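Local coordinates for protein putative alpha-L-fucosidase (Bacteroides thetaiotaomicron, PDB 3EYP) that probably acts as an alpha-L-fucosidase of glycoside hydrolase family 29, at residues F49-L63 with V105-L118. Numbering follows the deposited sequence.
Sequences FNPTALDCRQWMQTL and VVREFVDACEEYGL
Arg57 takes hold of Glu115 side-on: NE gives to OE1 at 2.9 Å and NH1 to OE2 at 2.6 Å, both carboxylate oxygens being met on their syn side. A bend at chi3 (79°) brings the guanidinium round to the carboxylate, and both oxygens lie close to its plane. Over one guanidinium face sits the Tyr116 hydroxyl, which has a donor of its own: Gln61 NE2 reaches OH at 2.7 Å in a nearly straight bond (171°), with OH in the amide plane.

At the other end of the interface the polar work falls to Glu108 and two waters. Both waters donate to OE1; one also donates to Leu54 O, while the other accepts from Cys56 N, a helix-start amide with no carbonyl one turn back. The neighbouring amide, Arg57 N, is capped by the N-cap residue Asp55 through OD1, and Glu108 OE2 forms a salt bridge with Lys99.

Between these ends the packing is apolar. Met60 is a knob in the hole formed by Phe109, Ala112, Cys113 and Tyr116; its CB lies over the tyrosine ring, 3.7 Å from the centroid, as a CH-pi contact. Bends at chi2 and chi3 set SD 3.6 Å from Leu118 CD1 and the methyl beside Phe109. The axes of helix segments 56-63 and 105-116 approach to 8.7 Å, crossing at -43°, and the small Ala112 lies between them, its CB 3.7 Å from Cys56 CB.

These are successive outer helices of the TIM barrel, preceding strands 70-76 and 119-124, and Phe109 continues inward onto both. The chemistry is thus graded: sulfur and hydrocarbon against the barrel wall, with a two-pronged salt bridge, an amide-to-hydroxyl bond and two waters pairing donors with acceptors along the outer margin.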
ATOM      1  N   PHE A  49       9.293 -27.455 -10.656  1.00 39.01           N
ATOM      2  CA  PHE A  49       9.454 -26.026 -10.871  1.00 38.87           C
ATOM      3  C   PHE A  49      10.274 -25.830 -12.121  1.00 39.20           C
ATOM      4  O   PHE A  49      11.450 -26.109 -12.199  1.00 40.22           O
ATOM      5  CB  PHE A  49      10.094 -25.304  -9.664  1.00 38.46           C
ATOM      6  CG  PHE A  49      10.239 -23.815  -9.855  1.00 39.79           C
ATOM      7  CD1 PHE A  49       9.190 -22.963  -9.542  1.00 39.40           C
ATOM      8  CD2 PHE A  49      11.387 -23.259 -10.390  1.00 40.25           C
ATOM      9  CE1 PHE A  49       9.275 -21.589  -9.688  1.00 40.45           C
ATOM     10  CE2 PHE A  49      11.482 -21.860 -10.565  1.00 37.33           C
ATOM     11  CZ  PHE A  49      10.428 -21.025 -10.189  1.00 40.53           C
ATOM     12  N   ASN A  50       9.604 -25.280 -13.113  1.00 39.63           N
ATOM     13  CA  ASN A  50      10.144 -25.227 -14.420  1.00 38.78           C
ATOM     14  C   ASN A  50       9.510 -24.202 -15.362  1.00 39.72           C
ATOM     15  O   ASN A  50       8.943 -24.587 -16.383  1.00 40.73           O
ATOM     16  CB  ASN A  50       9.983 -26.625 -15.054  1.00 39.64           C
ATOM     17  CG  ASN A  50      10.879 -26.818 -16.211  1.00 40.39           C
ATOM     18  OD1 ASN A  50      11.916 -26.162 -16.328  1.00 46.61           O
ATOM     19  ND2 ASN A  50      10.502 -27.718 -17.094  1.00 45.88           N
ATOM     20  N   PRO A  51       9.669 -22.907 -15.068  1.00 40.63           N
ATOM     21  CA  PRO A  51       9.143 -21.886 -15.994  1.00 41.12           C
ATOM     22  C   PRO A  51       9.861 -21.900 -17.310  1.00 41.87           C
ATOM     23  O   PRO A  51      11.034 -22.165 -17.349  1.00 42.81           O
ATOM     24  CB  PRO A  51       9.390 -20.588 -15.268  1.00 40.51           C
ATOM     25  CG  PRO A  51      10.497 -20.906 -14.262  1.00 41.48           C
ATOM     26  CD  PRO A  51      10.262 -22.314 -13.856  1.00 40.28           C
ATOM     27  N   THR A  52       9.126 -21.638 -18.374  1.00 42.33           N
ATOM     28  CA  THR A  52       9.641 -21.932 -19.721  1.00 43.49           C
ATOM     29  C   THR A  52      10.050 -20.724 -20.509  1.00 43.02           C
ATOM     30  O   THR A  52      10.779 -20.839 -21.485  1.00 43.60           O
ATOM     31  CB  THR A  52       8.695 -22.802 -20.496  1.00 43.71           C
ATOM     32  OG1 THR A  52       7.363 -22.232 -20.533  1.00 45.48           O
ATOM     33  CG2 THR A  52       8.689 -24.243 -19.830  1.00 45.70           C
ATOM     34  N   ALA A  53       9.672 -19.560 -20.026  1.00 40.91           N
ATOM     35  CA  ALA A  53      10.011 -18.335 -20.720  1.00 40.40           C
ATOM     36  C   ALA A  53      10.097 -17.156 -19.764  1.00 38.89           C
ATOM     37  O   ALA A  53       9.624 -16.074 -20.068  1.00 38.45           O
ATOM     38  CB  ALA A  53       8.976 -18.029 -21.838  1.00 39.94           C
ATOM     39  N   LEU A  54      10.712 -17.422 -18.624  1.00 39.11           N
ATOM     40  CA  LEU A  54      10.738 -16.471 -17.494  1.00 40.64           C
ATOM     41  C   LEU A  54      11.484 -15.205 -17.877  1.00 40.76           C
ATOM     42  O   LEU A  54      12.582 -15.223 -18.462  1.00 41.26           O
ATOM     43  CB  LEU A  54      11.378 -17.095 -16.247  1.00 39.82           C
ATOM     44  CG  LEU A  54      11.649 -16.136 -15.086  1.00 43.17           C
ATOM     45  CD1 LEU A  54      10.318 -15.993 -14.266  1.00 45.72           C
ATOM     46  CD2 LEU A  54      12.789 -16.547 -14.147  1.00 45.54           C
ATOM     47  N   ASP A  55      10.846 -14.091 -17.575  1.00 40.48           N
ATOM     48  CA  ASP A  55      11.425 -12.768 -17.874  1.00 41.42           C
ATOM     49  C   ASP A  55      10.901 -11.714 -16.936  1.00 39.78           C
ATOM     50  O   ASP A  55       9.810 -11.166 -17.107  1.00 40.81           O
ATOM     51  CB  ASP A  55      11.111 -12.327 -19.304  1.00 41.47           C
ATOM     52  CG  ASP A  55      11.890 -11.110 -19.721  1.00 44.05           C
ATOM     53  OD1 ASP A  55      12.602 -10.512 -18.902  1.00 44.67           O
ATOM     54  OD2 ASP A  55      11.793 -10.748 -20.899  1.00 47.80           O
ATOM     55  N   CYS A  56      11.678 -11.514 -15.918  1.00 40.03           N
ATOM     56  CA  CYS A  56      11.363 -10.480 -14.868  1.00 41.24           C
ATOM     57  C   CYS A  56      11.327  -9.057 -15.449  1.00 41.50           C
ATOM     58  O   CYS A  56      10.763  -8.130 -14.852  1.00 39.73           O
ATOM     59  CB  CYS A  56      12.324 -10.564 -13.718  1.00 40.61           C
ATOM     60  SG  CYS A  56      12.121 -12.092 -12.726  1.00 41.07           S
ATOM     61  N   ARG A  57      11.923  -8.894 -16.631  1.00 42.10           N
ATOM     62  CA  ARG A  57      11.904  -7.586 -17.313  1.00 42.23           C
ATOM     63  C   ARG A  57      10.481  -7.312 -17.787  1.00 42.49           C
ATOM     64  O   ARG A  57       9.964  -6.177 -17.695  1.00 43.48           O
ATOM     65  CB  ARG A  57      12.915  -7.520 -18.481  1.00 43.90           C
ATOM     66  CG  ARG A  57      14.428  -7.675 -18.027  1.00 43.54           C
ATOM     67  CD  ARG A  57      15.377  -7.644 -19.233  1.00 47.36           C
ATOM     68  NE  ARG A  57      15.583  -6.274 -19.657  1.00 51.41           N
ATOM     69  CZ  ARG A  57      15.037  -5.687 -20.728  1.00 56.89           C
ATOM     70  NH1 ARG A  57      15.299  -4.418 -20.960  1.00 57.48           N
ATOM     71  NH2 ARG A  57      14.273  -6.353 -21.593  1.00 58.51           N
ATOM     72  N   GLN A  58       9.846  -8.381 -18.222  1.00 41.62           N
ATOM     73  CA  GLN A  58       8.450  -8.328 -18.686  1.00 41.45           C
ATOM     74  C   GLN A  58       7.559  -7.850 -17.513  1.00 40.62           C
ATOM     75  O   GLN A  58       6.636  -7.061 -17.681  1.00 42.56           O
ATOM     76  CB  GLN A  58       7.962  -9.649 -19.232  1.00 40.16           C
ATOM     77  CG  GLN A  58       6.576  -9.570 -19.843  1.00 42.37           C
ATOM     78  CD  GLN A  58       5.515 -10.254 -19.026  1.00 41.80           C
ATOM     79  OE1 GLN A  58       5.775 -10.708 -17.928  1.00 39.36           O
ATOM     80  NE2 GLN A  58       4.312 -10.331 -19.558  1.00 39.54           N
ATOM     81  N   TRP A  59       7.875  -8.347 -16.329  1.00 40.81           N
ATOM     82  CA  TRP A  59       7.125  -8.006 -15.116  1.00 39.47           C
ATOM     83  C   TRP A  59       7.317  -6.533 -14.887  1.00 40.45           C
ATOM     84  O   TRP A  59       6.363  -5.873 -14.534  1.00 42.04           O
ATOM     85  CB  TRP A  59       7.577  -8.747 -13.871  1.00 39.88           C
ATOM     86  CG  TRP A  59       7.642 -10.235 -13.928  1.00 37.54           C
ATOM     87  CD1 TRP A  59       7.381 -11.048 -15.006  1.00 39.34           C
ATOM     88  CD2 TRP A  59       8.068 -11.078 -12.887  1.00 37.33           C
ATOM     89  NE1 TRP A  59       7.573 -12.338 -14.685  1.00 40.31           N
ATOM     90  CE2 TRP A  59       7.995 -12.410 -13.380  1.00 38.99           C
ATOM     91  CE3 TRP A  59       8.436 -10.855 -11.560  1.00 36.71           C
ATOM     92  CZ2 TRP A  59       8.330 -13.525 -12.603  1.00 39.59           C
ATOM     93  CZ3 TRP A  59       8.784 -11.965 -10.772  1.00 38.31           C
ATOM     94  CH2 TRP A  59       8.702 -13.301 -11.298  1.00 40.79           C
ATOM     95  N   MET A  60       8.550  -6.037 -15.070  1.00 39.91           N
ATOM     96  CA  MET A  60       8.849  -4.623 -14.772  1.00 40.24           C
ATOM     97  C   MET A  60       8.152  -3.721 -15.782  1.00 40.40           C
ATOM     98  O   MET A  60       7.750  -2.622 -15.479  1.00 41.89           O
ATOM     99  CB  MET A  60      10.333  -4.280 -14.760  1.00 40.55           C
ATOM    100  CG  MET A  60      11.221  -4.849 -13.622  1.00 41.82           C
ATOM    101  SD  MET A  60      10.544  -4.958 -11.959  1.00 35.89           S
ATOM    102  CE  MET A  60      10.603  -6.702 -11.666  1.00 42.74           C
ATOM    103  N   GLN A  61       7.993  -4.197 -16.985  1.00 41.59           N
ATOM    104  CA  GLN A  61       7.301  -3.373 -18.036  1.00 42.05           C
ATOM    105  C   GLN A  61       5.830  -3.201 -17.690  1.00 42.85           C
ATOM    106  O   GLN A  61       5.219  -2.133 -17.851  1.00 42.54           O
ATOM    107  CB  GLN A  61       7.478  -4.010 -19.413  1.00 43.11           C
ATOM    108  CG  GLN A  61       8.894  -3.933 -19.925  1.00 44.42           C
ATOM    109  CD  GLN A  61       9.280  -5.072 -20.864  1.00 49.56           C
ATOM    110  OE1 GLN A  61       8.431  -5.668 -21.524  1.00 56.65           O
ATOM    111  NE2 GLN A  61      10.596  -5.365 -20.938  1.00 54.10           N
ATOM    112  N   THR A  62       5.280  -4.255 -17.116  1.00 42.45           N
ATOM    113  CA  THR A  62       3.908  -4.189 -16.577  1.00 41.92           C
ATOM    114  C   THR A  62       3.773  -3.039 -15.542  1.00 41.51           C
ATOM    115  O   THR A  62       2.849  -2.229 -15.583  1.00 41.04           O
ATOM    116  CB  THR A  62       3.444  -5.553 -16.019  1.00 42.15           C
ATOM    117  OG1 THR A  62       3.267  -6.466 -17.126  1.00 42.44           O
ATOM    118  CG2 THR A  62       2.083  -5.455 -15.253  1.00 40.13           C
ATOM    119  N   LEU A  63       4.714  -3.011 -14.631  1.00 40.21           N
ATOM    120  CA  LEU A  63       4.723  -2.033 -13.558  1.00 40.57           C
ATOM    121  C   LEU A  63       4.971  -0.652 -14.073  1.00 41.44           C
ATOM    122  O   LEU A  63       4.401   0.303 -13.558  1.00 41.66           O
ATOM    123  CB  LEU A  63       5.756  -2.349 -12.491  1.00 40.32           C
ATOM    124  CG  LEU A  63       5.575  -3.703 -11.805  1.00 41.47           C
ATOM    125  CD1 LEU A  63       6.465  -3.800 -10.592  1.00 41.77           C
ATOM    126  CD2 LEU A  63       4.060  -4.064 -11.468  1.00 38.70           C
ATOM    127  N   VAL A 105      15.751 -17.046  -9.263  1.00 38.21           N
ATOM    128  CA  VAL A 105      14.661 -16.152  -9.607  1.00 37.89           C
ATOM    129  C   VAL A 105      14.770 -14.824  -8.823  1.00 37.09           C
ATOM    130  O   VAL A 105      14.554 -13.755  -9.396  1.00 37.88           O
ATOM    131  CB  VAL A 105      13.271 -16.802  -9.415  1.00 37.22           C
ATOM    132  CG1 VAL A 105      12.227 -15.851  -9.882  1.00 36.57           C
ATOM    133  CG2 VAL A 105      13.179 -18.135 -10.215  1.00 38.25           C
ATOM    134  N   VAL A 106      15.210 -14.904  -7.591  1.00 36.80           N
ATOM    135  CA  VAL A 106      15.407 -13.689  -6.768  1.00 37.88           C
ATOM    136  C   VAL A 106      16.443 -12.762  -7.472  1.00 38.31           C
ATOM    137  O   VAL A 106      16.206 -11.588  -7.660  1.00 39.77           O
ATOM    138  CB  VAL A 106      15.750 -13.941  -5.294  1.00 38.24           C
ATOM    139  CG1 VAL A 106      15.860 -12.624  -4.559  1.00 37.57           C
ATOM    140  CG2 VAL A 106      14.595 -14.755  -4.558  1.00 35.73           C
ATOM    141  N   ARG A 107      17.525 -13.353  -7.932  1.00 39.07           N
ATOM    142  CA  ARG A 107      18.553 -12.650  -8.721  1.00 38.54           C
ATOM    143  C   ARG A 107      17.931 -11.926  -9.919  1.00 39.03           C
ATOM    144  O   ARG A 107      18.079 -10.743 -10.069  1.00 40.65           O
ATOM    145  CB  ARG A 107      19.621 -13.611  -9.235  1.00 39.99           C
ATOM    146  CG  ARG A 107      20.911 -12.971  -9.813  1.00 39.80           C
ATOM    147  CD  ARG A 107      21.535 -11.878  -8.933  1.00 42.84           C
ATOM    148  NE  ARG A 107      22.173 -12.480  -7.758  1.00 42.68           N
ATOM    149  CZ  ARG A 107      22.475 -11.837  -6.643  1.00 45.63           C
ATOM    150  NH1 ARG A 107      22.248 -10.548  -6.529  1.00 47.21           N
ATOM    151  NH2 ARG A 107      23.033 -12.481  -5.633  1.00 42.70           N
ATOM    152  N   GLU A 108      17.288 -12.669 -10.799  1.00 39.75           N
ATOM    153  CA  GLU A 108      16.594 -12.110 -11.980  1.00 38.79           C
ATOM    154  C   GLU A 108      15.668 -10.936 -11.626  1.00 39.68           C
ATOM    155  O   GLU A 108      15.629  -9.890 -12.283  1.00 38.87           O
ATOM    156  CB  GLU A 108      15.825 -13.220 -12.716  1.00 40.68           C
ATOM    157  CG  GLU A 108      16.803 -14.344 -13.161  1.00 42.74           C
ATOM    158  CD  GLU A 108      16.368 -15.192 -14.337  1.00 46.14           C
ATOM    159  OE1 GLU A 108      15.511 -14.771 -15.141  1.00 45.06           O
ATOM    160  OE2 GLU A 108      16.982 -16.280 -14.490  1.00 46.31           O
ATOM    161  N   PHE A 109      14.879 -11.177 -10.597  1.00 38.46           N
ATOM    162  CA  PHE A 109      13.967 -10.184 -10.041  1.00 38.92           C
ATOM    163  C   PHE A 109      14.649  -8.881  -9.647  1.00 39.79           C
ATOM    164  O   PHE A 109      14.315  -7.804 -10.171  1.00 39.14           O
ATOM    165  CB  PHE A 109      13.154 -10.787  -8.868  1.00 38.79           C
ATOM    166  CG  PHE A 109      12.294  -9.781  -8.147  1.00 41.12           C
ATOM    167  CD1 PHE A 109      11.154  -9.224  -8.747  1.00 42.53           C
ATOM    168  CD2 PHE A 109      12.618  -9.391  -6.874  1.00 41.89           C
ATOM    169  CE1 PHE A 109      10.391  -8.283  -8.069  1.00 40.67           C
ATOM    170  CE2 PHE A 109      11.870  -8.470  -6.217  1.00 40.46           C
ATOM    171  CZ  PHE A 109      10.745  -7.918  -6.828  1.00 39.67           C
ATOM    172  N   VAL A 110      15.582  -8.964  -8.703  1.00 39.11           N
ATOM    173  CA  VAL A 110      16.292  -7.762  -8.249  1.00 39.52           C
ATOM    174  C   VAL A 110      17.133  -7.135  -9.352  1.00 41.08           C
ATOM    175  O   VAL A 110      17.320  -5.919  -9.354  1.00 40.88           O
ATOM    176  CB  VAL A 110      17.203  -7.911  -6.975  1.00 39.13           C
ATOM    177  CG1 VAL A 110      16.408  -8.368  -5.762  1.00 41.52           C
ATOM    178  CG2 VAL A 110      18.380  -8.795  -7.234  1.00 36.37           C
ATOM    179  N   ASP A 111      17.585  -7.925 -10.313  1.00 41.57           N
ATOM    180  CA  ASP A 111      18.365  -7.340 -11.426  1.00 42.91           C
ATOM    181  C   ASP A 111      17.424  -6.502 -12.298  1.00 41.95           C
ATOM    182  O   ASP A 111      17.723  -5.360 -12.647  1.00 43.20           O
ATOM    183  CB  ASP A 111      19.117  -8.391 -12.261  1.00 42.95           C
ATOM    184  CG  ASP A 111      20.376  -8.899 -11.563  1.00 45.63           C
ATOM    185  OD1 ASP A 111      20.858  -8.284 -10.593  1.00 44.74           O
ATOM    186  OD2 ASP A 111      20.860  -9.966 -11.982  1.00 46.29           O
ATOM    187  N   ALA A 112      16.261  -7.060 -12.619  1.00 41.07           N
ATOM    188  CA  ALA A 112      15.239  -6.361 -13.393  1.00 40.07           C
ATOM    189  C   ALA A 112      14.766  -5.089 -12.641  1.00 41.35           C
ATOM    190  O   ALA A 112      14.543  -4.035 -13.240  1.00 41.69           O
ATOM    191  CB  ALA A 112      13.999  -7.303 -13.757  1.00 40.83           C
ATOM    192  N   CYS A 113      14.584  -5.183 -11.338  1.00 40.57           N
ATOM    193  CA  CYS A 113      14.148  -3.977 -10.592  1.00 40.88           C
ATOM    194  C   CYS A 113      15.166  -2.876 -10.771  1.00 41.51           C
ATOM    195  O   CYS A 113      14.821  -1.710 -11.015  1.00 43.67           O
ATOM    196  CB  CYS A 113      13.988  -4.240  -9.109  1.00 39.50           C
ATOM    197  SG  CYS A 113      12.477  -5.204  -8.665  1.00 41.02           S
ATOM    198  N   GLU A 114      16.419  -3.246 -10.570  1.00 42.78           N
ATOM    199  CA  GLU A 114      17.541  -2.272 -10.687  1.00 43.23           C
ATOM    200  C   GLU A 114      17.582  -1.663 -12.066  1.00 43.20           C
ATOM    201  O   GLU A 114      17.663  -0.458 -12.207  1.00 43.41           O
ATOM    202  CB  GLU A 114      18.883  -2.863 -10.342  1.00 44.50           C
ATOM    203  CG  GLU A 114      19.951  -1.800 -10.344  1.00 47.47           C
ATOM    204  CD  GLU A 114      21.216  -2.251  -9.660  1.00 55.01           C
ATOM    205  OE1 GLU A 114      22.101  -1.363  -9.472  1.00 61.36           O
ATOM    206  OE2 GLU A 114      21.305  -3.472  -9.314  1.00 57.29           O
ATOM    207  N   GLU A 115      17.457  -2.507 -13.080  1.00 43.13           N
ATOM    208  CA  GLU A 115      17.485  -2.064 -14.448  1.00 43.80           C
ATOM    209  C   GLU A 115      16.386  -1.061 -14.685  1.00 43.51           C
ATOM    210  O   GLU A 115      16.546  -0.087 -15.411  1.00 43.89           O
ATOM    211  CB  GLU A 115      17.387  -3.227 -15.447  1.00 44.37           C
ATOM    212  CG  GLU A 115      17.331  -2.767 -16.869  1.00 47.46           C
ATOM    213  CD  GLU A 115      17.068  -3.872 -17.856  1.00 50.34           C
ATOM    214  OE1 GLU A 115      16.989  -5.047 -17.465  1.00 50.21           O
ATOM    215  OE2 GLU A 115      16.877  -3.553 -19.040  1.00 55.17           O
ATOM    216  N   TYR A 116      15.224  -1.292 -14.096  1.00 42.23           N
ATOM    217  CA  TYR A 116      14.091  -0.441 -14.432  1.00 41.11           C
ATOM    218  C   TYR A 116      13.908   0.671 -13.427  1.00 41.73           C
ATOM    219  O   TYR A 116      12.948   1.427 -13.487  1.00 39.83           O
ATOM    220  CB  TYR A 116      12.811  -1.276 -14.557  1.00 41.70           C
ATOM    221  CG  TYR A 116      12.670  -1.967 -15.920  1.00 41.20           C
ATOM    222  CD1 TYR A 116      13.412  -3.087 -16.242  1.00 42.68           C
ATOM    223  CD2 TYR A 116      11.807  -1.466 -16.886  1.00 42.44           C
ATOM    224  CE1 TYR A 116      13.322  -3.696 -17.488  1.00 40.55           C
ATOM    225  CE2 TYR A 116      11.699  -2.072 -18.117  1.00 46.58           C
ATOM    226  CZ  TYR A 116      12.459  -3.195 -18.401  1.00 43.80           C
ATOM    227  OH  TYR A 116      12.342  -3.812 -19.623  1.00 48.68           O
ATOM    228  N   GLY A 117      14.779   0.735 -12.444  1.00 40.58           N
ATOM    229  CA  GLY A 117      14.623   1.781 -11.441  1.00 42.81           C
ATOM    230  C   GLY A 117      13.511   1.680 -10.423  1.00 43.75           C
ATOM    231  O   GLY A 117      13.035   2.678  -9.878  1.00 44.69           O
ATOM    232  N   LEU A 118      13.151   0.438 -10.149  1.00 44.45           N
ATOM    233  CA  LEU A 118      12.040   0.081  -9.267  1.00 43.99           C
ATOM    234  C   LEU A 118      12.609  -0.423  -7.949  1.00 43.83           C
ATOM    235  O   LEU A 118      13.706  -0.932  -7.894  1.00 42.92           O
ATOM    236  CB  LEU A 118      11.160  -0.942  -9.960  1.00 44.78           C
ATOM    237  CG  LEU A 118      10.547  -0.447 -11.277  1.00 46.97           C
ATOM    238  CD1 LEU A 118       9.587  -1.456 -11.851  1.00 51.42           C
ATOM    239  CD2 LEU A 118       9.863   0.890 -11.070  1.00 52.05           C
TER
HETATM  240  O   HOH W   1      14.985 -16.307 -17.182  1.00 45.46           O
HETATM  241  O   HOH W   2      14.439 -12.549 -16.002  1.00 47.76           O